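Local coordinates for Dbv8 protein (Nonomuraea, PDB 4MFZ), which probably transfers a long aliphatic acyl group from acyl-CoA onto glycopeptide antibiotics, as a GNAT-type N-acyltransferase that binds decanoyl-CoA, at residues E34-T37 against A38-R42; L68-A72 against P73-E77; Y121-G124 against A125-Y129; R149-P152 against E153-W157; K317-V320 against T321-A325. All blocks are in the same frame, centred on the assembly; numbering follows the deposited sequence.

How the contacts relate
From the N terminus, contact 1 starts helix 37-46 after the loop that follows helix 23-29. Contact 2 closes the turn between helices 58-67 and 72-81, contact 3 opens the short helix 125-128, and contact 4 joins helix 130-148 to 153-160. All four lie at helix starts, whereas contact 5 runs along the last turns of helix 314-324 in the GNAT-like C-terminal domain. The contacts follow in series; none nests or crosses. Contacts 2 and 3 touch where Y129 OH approaches D74 and E77, and contacts 2 and 4 where L68 packs on W157. Contact 5 stands apart, its centre about 43 Å from that of contact 4.

Contact 1. Residues E34-T37 against A38-R42; sequences ENAT and AWLSR
The first turn of helix 37-46 grows out of a 3-10 turn at 34-36, and A36 and L40 mark the join. L40 N donates to A36 O over 3.0 Å in an almost straight bond, and one step on S41 N reaches T37 O at 2.9 Å. L40 also leans over its acceptor: its CG lies beside its own backbone N and opposite the carbonyl carbon (chi1 -58°), only 3.2 Å from A36 O. From there CD1 meets A36 CB at 4.2 Å; both residues are buried, and the small alanine methyl lets the leucine branch come close. The passage from 3-10 to alpha-helix is fastened at T37, whose OG1 donates to E34 O at 2.8 Å while T37 N binds the same oxygen at 3.2 Å from the same face. Threonine suits this place because its hydroxyl can fold back beside the main-chain N-H. A water links N35 O to W39 N, giving that first-turn N-H an acceptor. The indole of W39 runs outward to helix 89-104, packing on L94 and A98 with NE1 bonded to E101, while L40 rests on A23 and R27 of helix 23-29.

Contact 2. Residues L68-A72 against P73-E77; sequences LEVPA and PDVEE
P71 O receives V75 N at 3.1 Å, the donor lying in the carbonyl plane, and takes a second, weak bond from D74 N. P71 is thus the N-cap of helix 72-81, reached from helix 58-67 through a Schellman motif in which E69 turns to positive phi. Prolines suit both P71 and P73: neither place needs an N-H, since a helix start has no preceding turn to accept one, and the rings stiffen the chain as it enters the helix. V70, just before the cap, packs on the helix. Its CG1, anti to the backbone N (chi1 180°), meets V75 CG2 at 3.9 Å and D74 CB at 4.0 Å, with the D74 side chain crossing at about a right angle. V75 CG2 also lies 3.5 Å from V70 O. Both valines are buried and pack on L65 of helix 58-67, and V70 continues onto L163 and V167 of helix 162-174. D74 stands in the first turn, where the helix dipole would be expected to suit an acid; R171 and Y129 OH hold its carboxylate. P71 CG borders that group, 3.6 Å from D74 OD2.

Contact 3. Residues Y121-G124 against A125-Y129; sequences YETG and AAARY
G124 O accepts twice, from R128 N at 3.3 Å in a nearly straight bond and more weakly from A127 N at 3.2 Å, which makes G124 the N-cap of the short helix 125-128. Its positive phi and fully extended psi would press a CB against the carbonyl oxygen of T123, and glycine, with no CB, avoids this. Y121 and R128, one before the cap and one at the end of the helix, pack over each other across this turn. R128 CG sits over the centre of the Y121 ring, 4.1 Å from the centroid and 8° off the normal, a CH-pi contact. Beyond it the arginine chain bends at chi3 (-72°), and the guanidinium comes out past the CD2 edge of the ring on that same face, its own face meeting CD2, with NH1 within 3.4 Å of Y121 CD2. The two planes are 43° apart, so the groups are tilted and not stacked flat. The long, flexible arginine thus lays its aliphatic part over the aromatic face and still carries its charge onward, NH1 bonding to E176 and to G177 O. A water at the edge of the guanidinium plane would help fix its rotation, taking a bond from R128 NE at 2.8 Å and giving one to Y121 O at 2.9 Å. At the far end of the ring a second water lies 2.6 Å from Y121 OH and donates to R128 O. On the other flank of the cap the packing is tight: T123 CG2 presses to 3.3 Å from the methyl CB of A127.

Contact 4. Residues R149-P152 against E153-W157; sequences RDIP and EATTW
T156 N donates to P152 O over 3.2 Å, close to straight at 171°, and T155 N adds a weak bond to the same oxygen, so P152 is the N-cap of helix 153-160. The chain arrives from helix 130-148 through a Schellman motif at D150, whose positive phi turns it out of that helix. The CG2 branch of I151 points away from its backbone N and toward the new turn, reaching T155 OG1 at 3.3 Å and T156 OG1 at 3.8 Å, the isoleucine crossing both threonines at about a right angle. The P152 ring, whose missing N-H costs nothing at an N-cap, presents CB, CG and CD as an apolar surface to T155 CG2, the CB at 3.8 Å. A water gives a hydrogen bond of 2.7 Å to I151 O and also bonds T156 OG1, which H146 binds too. W157 NE1 meets E153 OE2 at 3.2 Å; the oxygen lies in the indole plane, but the N-H comes from above the carboxylate plane. R143 bridges to that oxygen. I151 touches H146 of helix 130-148 and F239 and H243 of helix 226-243, so the turn sits between the two; W157 reaches L68 in the loop after helix 58-67.

Contact 5. Residues K317-V320 against T321-A325; sequences KAVV and THLLA
L324 CB stands 3.4 Å from V320 O, CG follows at 3.5 Å from the same oxygen, and CD1 carries on to V320 CG1 at 3.8 Å. This is the i to i+4 packing of the last turns of helix 314-324, which belongs to the GNAT-like C-terminal domain. The two side chains lie side by side and point the same way, because L324 CG sits beside its own backbone N (chi1 -76°), leaving the leucine running back over the previous turn. Underneath, L324 N donates to V320 O at 2.8 Å. The next pair repeats the pattern more loosely: L323 N binds V319 O at 3.1 Å, and V319 CG1 lies 4.3 Å from L323 CD1. Beta-branched valine and long leucine suit this spacing. V319 and L323 meet helix 291-299, V319 touching I294 and F299 while L323 rests on L295. At the start of the segment the side chain of K317 comes to about 7 Å from the bound decanoyl-CoA. On another side of the helix the ring of H322 runs outward to meet those of Y266 and W329, while H322 N bonds A318 O at 3.0 Å, the donor tilted about 31° from the carbonyl plane.

Contact 1. Residues E34-T37 against A38-R42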
loop_
_atom_site.group_PDB
_atom_site.type_symbol
_atom_site.label_atom_id
_atom_site.label_comp_id
_atom_site.label_asym_id
_atom_site.label_seq_id
_atom_site.Cartn_x
_atom_site.Cartn_y
_atom_site.Cartn_z
ATOM N N GLU A 34 -2.078 24.503 -0.656
ATOM C CA GLU A 34 -3.325 24.849 -1.297
ATOM C C GLU A 34 -3.961 23.685 -2.045
ATOM O O GLU A 34 -5.159 23.670 -2.287
ATOM C CB GLU A 34 -3.106 25.998 -2.273
ATOM C CG GLU A 34 -4.392 26.453 -2.941
ATOM C CD GLU A 34 -4.138 27.451 -4.045
ATOM O OE1 GLU A 34 -4.996 28.336 -4.246
ATOM O OE2 GLU A 34 -3.077 27.365 -4.695
ATOM N N ASN A 35 -3.146 22.717 -2.415
ATOM C CA ASN A 35 -3.632 21.543 -3.114
ATOM C C ASN A 35 -4.371 20.534 -2.215
ATOM O O ASN A 35 -4.877 19.530 -2.696
ATOM C CB ASN A 35 -2.480 20.866 -3.865
ATOM C CG ASN A 35 -1.267 20.594 -2.988
ATOM O OD1 ASN A 35 -0.515 19.661 -3.248
ATOM N ND2 ASN A 35 -1.060 21.413 -1.957
ATOM N N ALA A 36 -4.415 20.803 -0.912
ATOM C CA ALA A 36 -5.156 19.973 0.014
ATOM C C ALA A 36 -6.601 20.483 0.110
ATOM O O ALA A 36 -7.439 19.840 0.742
ATOM C CB ALA A 36 -4.491 19.999 1.379
ATOM N N THR A 37 -6.884 21.628 -0.524
ATOM C CA THR A 37 -8.193 22.317 -0.366
ATOM C C THR A 37 -9.415 21.436 -0.666
ATOM O O THR A 37 -10.362 21.401 0.129
ATOM C CB THR A 37 -8.256 23.639 -1.186
ATOM O OG1 THR A 37 -7.254 24.528 -0.702
ATOM C CG2 THR A 37 -9.622 24.348 -1.056
ATOM N N ALA A 38 -9.409 20.751 -1.812
ATOM C CA ALA A 38 -10.564 19.969 -2.239
ATOM C C ALA A 38 -10.770 18.782 -1.310
ATOM O O ALA A 38 -11.878 18.453 -0.964
ATOM C CB ALA A 38 -10.401 19.520 -3.681
ATOM N N TRP A 39 -9.690 18.149 -0.859
ATOM C CA TRP A 39 -9.868 17.045 0.081
ATOM C C TRP A 39 -10.419 17.552 1.394
ATOM O O TRP A 39 -11.348 16.979 1.920
ATOM C CB TRP A 39 -8.568 16.293 0.279
ATOM C CG TRP A 39 -8.657 15.142 1.254
ATOM C CD1 TRP A 39 -9.494 14.015 1.185
ATOM C CD2 TRP A 39 -7.848 14.951 2.471
ATOM N NE1 TRP A 39 -9.259 13.173 2.244
ATOM C CE2 TRP A 39 -8.280 13.677 3.056
ATOM C CE3 TRP A 39 -6.845 15.689 3.114
ATOM C CZ2 TRP A 39 -7.726 13.181 4.226
ATOM C CZ3 TRP A 39 -6.293 15.174 4.304
ATOM C CH2 TRP A 39 -6.715 13.947 4.831
ATOM N N LEU A 40 -9.873 18.650 1.916
ATOM C CA LEU A 40 -10.421 19.248 3.151
ATOM C C LEU A 40 -11.910 19.646 3.016
ATOM O O LEU A 40 -12.685 19.472 3.949
ATOM C CB LEU A 40 -9.581 20.434 3.624
ATOM C CG LEU A 40 -8.087 20.153 3.910
ATOM C CD1 LEU A 40 -7.290 21.426 4.196
ATOM C CD2 LEU A 40 -7.896 19.175 5.049
ATOM N N SER A 41 -12.292 20.154 1.848
ATOM C CA SER A 41 -13.689 20.500 1.585
ATOM C C SER A 41 -14.604 19.265 1.695
ATOM O O SER A 41 -15.663 19.324 2.318
ATOM C CB SER A 41 -13.803 21.165 0.200
ATOM O OG SER A 41 -15.150 21.474 -0.104
ATOM N N ARG A 42 -14.165 18.150 1.115
ATOM C CA ARG A 42 -14.853 16.869 1.233
ATOM C C ARG A 42 -15.018 16.426 2.709
ATOM O O ARG A 42 -16.131 16.078 3.175
ATOM C CB ARG A 42 -14.046 15.830 0.436
ATOM C CG ARG A 42 -14.835 14.837 -0.401
ATOM C CD ARG A 42 -14.269 14.638 -1.830
ATOM N NE ARG A 42 -12.874 14.182 -1.902
ATOM C CZ ARG A 42 -11.876 14.829 -2.524
ATOM N NH1 ARG A 42 -12.092 15.985 -3.154
ATOM N NH2 ARG A 42 -10.646 14.315 -2.535
HETATM O O HOH W 1 -7.194 17.980 -2.301
#

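Contact 2. Residues L68-A72 against P73-E77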
loop_
_atom_site.group_PDB
_atom_site.type_symbol
_atom_site.label_atom_id
_atom_site.label_comp_id
_atom_site.label_asym_id
_atom_site.label_seq_id
_atom_site.Cartn_x
_atom_site.Cartn_y
_atom_site.Cartn_z
ATOM N N LEU A 68 0.275 -6.214 13.842
ATOM C CA LEU A 68 0.267 -5.607 12.502
ATOM C C LEU A 68 1.681 -5.564 11.909
ATOM O O LEU A 68 1.909 -5.040 10.811
ATOM C CB LEU A 68 -0.379 -4.221 12.569
ATOM C CG LEU A 68 -1.883 -4.245 12.887
ATOM C CD1 LEU A 68 -2.375 -2.871 13.283
ATOM C CD2 LEU A 68 -2.735 -4.765 11.743
ATOM N N GLU A 69 2.631 -6.132 12.655
ATOM C CA GLU A 69 4.044 -6.248 12.239
ATOM C C GLU A 69 4.773 -4.903 12.040
ATOM O O GLU A 69 5.640 -4.756 11.175
ATOM C CB GLU A 69 4.191 -7.166 11.019
ATOM C CG GLU A 69 3.770 -8.613 11.289
ATOM C CD GLU A 69 3.843 -9.492 10.043
ATOM O OE1 GLU A 69 4.452 -9.084 9.028
ATOM O OE2 GLU A 69 3.289 -10.613 10.068
ATOM N N VAL A 70 4.398 -3.918 12.846
ATOM C CA VAL A 70 5.096 -2.632 12.859
ATOM C C VAL A 70 6.431 -2.838 13.616
ATOM O O VAL A 70 6.440 -3.465 14.680
ATOM C CB VAL A 70 4.231 -1.551 13.561
ATOM C CG1 VAL A 70 4.964 -0.204 13.578
ATOM C CG2 VAL A 70 2.859 -1.445 12.886
ATOM N N PRO A 71 7.553 -2.327 13.073
ATOM C CA PRO A 71 8.822 -2.539 13.793
ATOM C C PRO A 71 8.912 -1.718 15.086
ATOM O O PRO A 71 8.265 -0.664 15.194
ATOM C CB PRO A 71 9.877 -2.112 12.789
ATOM C CG PRO A 71 9.185 -1.181 11.875
ATOM C CD PRO A 71 7.748 -1.614 11.798
ATOM N N ALA A 72 9.700 -2.229 16.042
ATOM C CA ALA A 72 9.791 -1.722 17.436
ATOM C C ALA A 72 10.114 -0.228 17.645
ATOM O O ALA A 72 9.472 0.414 18.501
ATOM C CB ALA A 72 10.731 -2.594 18.280
ATOM N N PRO A 73 11.102 0.332 16.901
ATOM C CA PRO A 73 11.340 1.778 17.115
ATOM C C PRO A 73 10.084 2.622 16.794
ATOM O O PRO A 73 9.794 3.624 17.478
ATOM C CB PRO A 73 12.487 2.105 16.144
ATOM C CG PRO A 73 12.390 1.059 15.077
ATOM C CD PRO A 73 11.880 -0.191 15.761
ATOM N N ASP A 74 9.325 2.196 15.784
ATOM C CA ASP A 74 8.131 2.936 15.389
ATOM C C ASP A 74 6.976 2.736 16.348
ATOM O O ASP A 74 6.259 3.685 16.628
ATOM C CB ASP A 74 7.733 2.591 13.964
ATOM C CG ASP A 74 8.750 3.081 12.957
ATOM O OD1 ASP A 74 8.675 4.252 12.546
ATOM O OD2 ASP A 74 9.626 2.288 12.581
ATOM N N VAL A 75 6.818 1.516 16.858
ATOM C CA VAL A 75 5.753 1.208 17.789
ATOM C C VAL A 75 5.724 2.238 18.925
ATOM O O VAL A 75 4.694 2.877 19.170
ATOM C CB VAL A 75 5.867 -0.228 18.332
ATOM C CG1 VAL A 75 4.971 -0.439 19.541
ATOM C CG2 VAL A 75 5.499 -1.227 17.252
ATOM N N GLU A 76 6.864 2.412 19.592
ATOM C CA GLU A 76 6.977 3.353 20.699
ATOM C C GLU A 76 6.664 4.810 20.307
ATOM O O GLU A 76 5.957 5.517 21.041
ATOM C CB GLU A 76 8.348 3.229 21.375
ATOM C CG GLU A 76 8.555 1.906 22.115
ATOM C CD GLU A 76 7.325 1.414 22.885
ATOM O OE1 GLU A 76 6.771 2.140 23.725
ATOM O OE2 GLU A 76 6.900 0.271 22.670
ATOM N N GLU A 77 7.174 5.247 19.153
ATOM C CA GLU A 77 6.849 6.586 18.650
ATOM C C GLU A 77 5.346 6.743 18.381
ATOM O O GLU A 77 4.743 7.741 18.795
ATOM C CB GLU A 77 7.622 6.918 17.382
ATOM C CG GLU A 77 9.128 6.920 17.537
ATOM C CD GLU A 77 9.817 7.717 16.435
ATOM O OE1 GLU A 77 9.578 7.469 15.224
ATOM O OE2 GLU A 77 10.610 8.617 16.786
#

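Contact 3. Residues Y121-G124 against A125-Y129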
loop_
_atom_site.group_PDB
_atom_site.type_symbol
_atom_site.label_atom_id
_atom_site.label_comp_id
_atom_site.label_asym_id
_atom_site.label_seq_id
_atom_site.Cartn_x
_atom_site.Cartn_y
_atom_site.Cartn_z
ATOM N N TYR A 121 5.460 17.082 8.050
ATOM C CA TYR A 121 5.993 16.502 9.298
ATOM C C TYR A 121 6.413 17.520 10.354
ATOM O O TYR A 121 6.601 17.139 11.510
ATOM C CB TYR A 121 7.181 15.533 9.044
ATOM C CG TYR A 121 6.885 14.323 8.164
ATOM C CD1 TYR A 121 5.578 13.876 7.957
ATOM C CD2 TYR A 121 7.941 13.609 7.548
ATOM C CE1 TYR A 121 5.317 12.773 7.155
ATOM C CE2 TYR A 121 7.691 12.499 6.759
ATOM C CZ TYR A 121 6.390 12.082 6.558
ATOM O OH TYR A 121 6.137 10.985 5.747
ATOM N N GLU A 122 6.552 18.798 10.000
ATOM C CA GLU A 122 7.024 19.808 10.990
ATOM C C GLU A 122 6.061 20.027 12.173
ATOM O O GLU A 122 6.411 20.610 13.208
ATOM C CB GLU A 122 7.338 21.139 10.305
ATOM C CG GLU A 122 6.148 21.776 9.597
ATOM C CD GLU A 122 6.085 21.408 8.127
ATOM O OE1 GLU A 122 5.707 22.301 7.341
ATOM O OE2 GLU A 122 6.450 20.248 7.755
ATOM N N THR A 123 4.833 19.548 11.992
ATOM C CA THR A 123 3.771 19.658 12.979
ATOM C C THR A 123 3.868 18.565 14.096
ATOM O O THR A 123 3.183 18.627 15.117
ATOM C CB THR A 123 2.436 19.627 12.175
ATOM O OG1 THR A 123 1.810 20.919 12.194
ATOM C CG2 THR A 123 1.534 18.572 12.603
ATOM N N GLY A 124 4.737 17.577 13.902
ATOM C CA GLY A 124 5.024 16.588 14.960
ATOM C C GLY A 124 4.756 15.156 14.518
ATOM O O GLY A 124 4.331 14.924 13.389
ATOM N N ALA A 125 4.998 14.198 15.412
ATOM C CA ALA A 125 4.928 12.795 15.051
ATOM C C ALA A 125 3.496 12.306 14.746
ATOM O O ALA A 125 3.324 11.366 13.988
ATOM C CB ALA A 125 5.599 11.928 16.129
ATOM N N ALA A 126 2.474 12.926 15.337
ATOM C CA ALA A 126 1.084 12.526 15.044
ATOM C C ALA A 126 0.772 12.757 13.567
ATOM O O ALA A 126 0.058 11.949 12.960
ATOM C CB ALA A 126 0.093 13.267 15.933
ATOM N N ALA A 127 1.315 13.844 12.993
ATOM C CA ALA A 127 1.133 14.148 11.578
ATOM C C ALA A 127 1.899 13.138 10.718
ATOM O O ALA A 127 1.385 12.581 9.749
ATOM C CB ALA A 127 1.582 15.561 11.263
ATOM N N ARG A 128 3.136 12.908 11.104
ATOM C CA ARG A 128 3.988 11.918 10.473
ATOM C C ARG A 128 3.349 10.500 10.383
ATOM O O ARG A 128 3.408 9.838 9.340
ATOM C CB ARG A 128 5.312 11.943 11.261
ATOM C CG ARG A 128 6.402 11.025 10.782
ATOM C CD ARG A 128 7.592 11.111 11.751
ATOM N NE ARG A 128 8.283 12.386 11.593
ATOM C CZ ARG A 128 9.189 12.630 10.655
ATOM N NH1 ARG A 128 9.548 11.671 9.810
ATOM N NH2 ARG A 128 9.773 13.827 10.583
ATOM N N TYR A 129 2.691 10.070 11.455
ATOM C CA TYR A 129 2.016 8.770 11.479
ATOM C C TYR A 129 0.482 8.850 11.248
ATOM O O TYR A 129 -0.233 7.920 11.563
ATOM C CB TYR A 129 2.289 8.070 12.808
ATOM C CG TYR A 129 3.753 7.710 13.045
ATOM C CD1 TYR A 129 4.364 6.716 12.286
ATOM C CD2 TYR A 129 4.519 8.353 14.040
ATOM C CE1 TYR A 129 5.688 6.374 12.476
ATOM C CE2 TYR A 129 5.854 7.994 14.246
ATOM C CZ TYR A 129 6.422 7.000 13.455
ATOM O OH TYR A 129 7.725 6.591 13.599
HETATM O O HOH W 2 4.245 9.357 6.546
HETATM O O HOH W 3 7.681 14.780 12.897
HETATM O O HOH W 4 1.873 16.162 15.444
#

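Contact 4. Residues R149-P152 against E153-W157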
loop_
_atom_site.group_PDB
_atom_site.type_symbol
_atom_site.label_atom_id
_atom_site.label_comp_id
_atom_site.label_asym_id
_atom_site.label_seq_id
_atom_site.Cartn_x
_atom_site.Cartn_y
_atom_site.Cartn_z
ATOM N N ARG A 149 -18.670 -10.572 4.646
ATOM C CA ARG A 149 -18.235 -11.323 3.459
ATOM C C ARG A 149 -17.671 -12.722 3.774
ATOM O O ARG A 149 -17.211 -13.420 2.867
ATOM C CB ARG A 149 -17.193 -10.523 2.657
ATOM C CG ARG A 149 -17.711 -9.257 2.015
ATOM C CD ARG A 149 -19.024 -9.531 1.332
ATOM N NE ARG A 149 -19.528 -8.349 0.657
ATOM C CZ ARG A 149 -19.531 -8.192 -0.657
ATOM N NH1 ARG A 149 -19.046 -9.141 -1.451
ATOM N NH2 ARG A 149 -20.052 -7.093 -1.181
ATOM N N ASP A 150 -17.697 -13.101 5.056
ATOM C CA ASP A 150 -17.147 -14.364 5.554
ATOM C C ASP A 150 -15.650 -14.557 5.258
ATOM O O ASP A 150 -15.191 -15.686 5.079
ATOM C CB ASP A 150 -17.998 -15.573 5.090
ATOM C CG ASP A 150 -19.392 -15.573 5.718
ATOM O OD1 ASP A 150 -19.485 -15.562 6.972
ATOM O OD2 ASP A 150 -20.401 -15.558 4.968
ATOM N N ILE A 151 -14.895 -13.455 5.219
ATOM C CA ILE A 151 -13.452 -13.554 5.029
ATOM C C ILE A 151 -12.895 -14.316 6.217
ATOM O O ILE A 151 -13.144 -13.939 7.347
ATOM C CB ILE A 151 -12.737 -12.178 4.940
ATOM C CG1 ILE A 151 -13.453 -11.227 3.974
ATOM C CG2 ILE A 151 -11.271 -12.364 4.567
ATOM C CD1 ILE A 151 -13.392 -11.603 2.507
ATOM N N PRO A 152 -12.131 -15.388 5.972
ATOM C CA PRO A 152 -11.546 -16.096 7.121
ATOM C C PRO A 152 -10.666 -15.184 8.016
ATOM O O PRO A 152 -10.030 -14.263 7.521
ATOM C CB PRO A 152 -10.703 -17.194 6.458
ATOM C CG PRO A 152 -11.336 -17.391 5.108
ATOM C CD PRO A 152 -11.712 -15.986 4.688
ATOM N N GLU A 153 -10.621 -15.463 9.317
ATOM C CA GLU A 153 -9.867 -14.640 10.253
ATOM C C GLU A 153 -8.375 -14.516 9.865
ATOM O O GLU A 153 -7.805 -13.429 9.910
ATOM C CB GLU A 153 -10.052 -15.177 11.682
ATOM C CG GLU A 153 -9.639 -14.222 12.787
ATOM C CD GLU A 153 -10.543 -12.972 12.918
ATOM O OE1 GLU A 153 -11.652 -12.874 12.294
ATOM O OE2 GLU A 153 -10.129 -12.064 13.681
ATOM N N ALA A 154 -7.763 -15.623 9.456
ATOM C CA ALA A 154 -6.368 -15.639 9.035
ATOM C C ALA A 154 -6.078 -14.719 7.837
ATOM O O ALA A 154 -5.032 -14.056 7.811
ATOM C CB ALA A 154 -5.923 -17.059 8.703
ATOM N N THR A 155 -6.962 -14.691 6.848
ATOM C CA THR A 155 -6.675 -13.835 5.705
ATOM C C THR A 155 -6.845 -12.344 6.035
ATOM O O THR A 155 -6.073 -11.524 5.563
ATOM C CB THR A 155 -7.281 -14.333 4.359
ATOM O OG1 THR A 155 -8.240 -13.416 3.825
ATOM C CG2 THR A 155 -7.810 -15.753 4.479
ATOM N N THR A 156 -7.790 -12.014 6.911
ATOM C CA THR A 156 -7.884 -10.648 7.453
ATOM C C THR A 156 -6.540 -10.260 8.121
ATOM O O THR A 156 -5.950 -9.231 7.764
ATOM C CB THR A 156 -9.019 -10.524 8.476
ATOM O OG1 THR A 156 -10.283 -10.700 7.820
ATOM C CG2 THR A 156 -8.975 -9.179 9.185
ATOM N N TRP A 157 -6.056 -11.075 9.068
ATOM C CA TRP A 157 -4.782 -10.747 9.764
ATOM C C TRP A 157 -3.562 -10.639 8.903
ATOM O O TRP A 157 -2.768 -9.718 9.092
ATOM C CB TRP A 157 -4.565 -11.544 11.067
ATOM C CG TRP A 157 -5.492 -10.955 12.112
ATOM C CD1 TRP A 157 -6.708 -11.460 12.547
ATOM C CD2 TRP A 157 -5.349 -9.653 12.809
ATOM N NE1 TRP A 157 -7.299 -10.606 13.456
ATOM C CE2 TRP A 157 -6.538 -9.506 13.652
ATOM C CE3 TRP A 157 -4.389 -8.649 12.817
ATOM C CZ2 TRP A 157 -6.734 -8.400 14.463
ATOM C CZ3 TRP A 157 -4.599 -7.531 13.629
ATOM C CH2 TRP A 157 -5.744 -7.419 14.442
HETATM O O HOH W 5 -12.367 -11.796 8.759
#

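Contact 5. Residues K317-V320 against T321-A325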
loop_
_atom_site.group_PDB
_atom_site.type_symbol
_atom_site.label_atom_id
_atom_site.label_comp_id
_atom_site.label_asym_id
_atom_site.label_seq_id
_atom_site.Cartn_x
_atom_site.Cartn_y
_atom_site.Cartn_z
ATOM N N LYS A 317 23.977 -5.491 -8.658
ATOM C CA LYS A 317 25.096 -5.265 -9.571
ATOM C C LYS A 317 24.569 -4.788 -10.929
ATOM O O LYS A 317 24.996 -3.732 -11.417
ATOM C CB LYS A 317 25.942 -6.548 -9.724
ATOM C CG LYS A 317 26.865 -6.833 -8.545
ATOM C CD LYS A 317 27.592 -8.152 -8.739
ATOM C CE LYS A 317 27.952 -8.788 -7.401
ATOM N NZ LYS A 317 28.822 -9.994 -7.567
ATOM N N ALA A 318 23.618 -5.549 -11.490
ATOM C CA ALA A 318 22.964 -5.242 -12.778
ATOM C C ALA A 318 22.336 -3.855 -12.846
ATOM O O ALA A 318 22.504 -3.159 -13.846
ATOM C CB ALA A 318 21.894 -6.274 -13.114
ATOM N N VAL A 319 21.565 -3.488 -11.826
ATOM C CA VAL A 319 20.886 -2.197 -11.851
ATOM C C VAL A 319 21.922 -1.079 -11.981
ATOM O O VAL A 319 21.850 -0.275 -12.911
ATOM C CB VAL A 319 19.963 -1.985 -10.630
ATOM C CG1 VAL A 319 19.490 -0.544 -10.566
ATOM C CG2 VAL A 319 18.765 -2.922 -10.708
ATOM N N VAL A 320 22.906 -1.081 -11.083
ATOM C CA VAL A 320 23.977 -0.077 -11.056
ATOM C C VAL A 320 24.829 -0.064 -12.329
ATOM O O VAL A 320 25.052 1.021 -12.941
ATOM C CB VAL A 320 24.845 -0.238 -9.784
ATOM C CG1 VAL A 320 26.200 0.458 -9.922
ATOM C CG2 VAL A 320 24.066 0.269 -8.566
ATOM N N THR A 321 25.301 -1.247 -12.754
ATOM C CA THR A 321 26.154 -1.310 -13.937
ATOM C C THR A 321 25.422 -0.761 -15.163
ATOM O O THR A 321 25.994 0.032 -15.918
ATOM C CB THR A 321 26.773 -2.709 -14.225
ATOM O OG1 THR A 321 25.839 -3.529 -14.932
ATOM C CG2 THR A 321 27.249 -3.404 -12.964
ATOM N N HIS A 322 24.159 -1.153 -15.335
ATOM C CA HIS A 322 23.328 -0.702 -16.461
ATOM C C HIS A 322 23.194 0.811 -16.494
ATOM O O HIS A 322 23.381 1.451 -17.541
ATOM C CB HIS A 322 21.964 -1.346 -16.324
ATOM C CG HIS A 322 21.137 -1.360 -17.581
ATOM N ND1 HIS A 322 20.040 -0.570 -17.743
ATOM C CD2 HIS A 322 21.234 -2.134 -18.727
ATOM C CE1 HIS A 322 19.483 -0.831 -18.933
ATOM N NE2 HIS A 322 20.213 -1.787 -19.533
ATOM N N LEU A 323 22.850 1.392 -15.348
ATOM C CA LEU A 323 22.717 2.842 -15.206
ATOM C C LEU A 323 24.043 3.604 -15.387
ATOM O O LEU A 323 24.077 4.632 -16.062
ATOM C CB LEU A 323 22.089 3.183 -13.843
ATOM C CG LEU A 323 20.567 2.965 -13.705
ATOM C CD1 LEU A 323 20.036 3.346 -12.323
ATOM C CD2 LEU A 323 19.820 3.756 -14.764
ATOM N N LEU A 324 25.123 3.104 -14.778
ATOM C CA LEU A 324 26.455 3.714 -14.921
ATOM C C LEU A 324 26.956 3.666 -16.373
ATOM O O LEU A 324 27.689 4.574 -16.810
ATOM C CB LEU A 324 27.482 3.132 -13.934
ATOM C CG LEU A 324 27.407 3.585 -12.464
ATOM C CD1 LEU A 324 28.519 2.945 -11.627
ATOM C CD2 LEU A 324 27.465 5.109 -12.352
ATOM N N ALA A 325 26.529 2.648 -17.124
ATOM C CA ALA A 325 26.876 2.542 -18.535
ATOM C C ALA A 325 26.039 3.473 -19.422
ATOM O O ALA A 325 26.159 3.425 -20.632
ATOM C CB ALA A 325 26.771 1.100 -19.022
#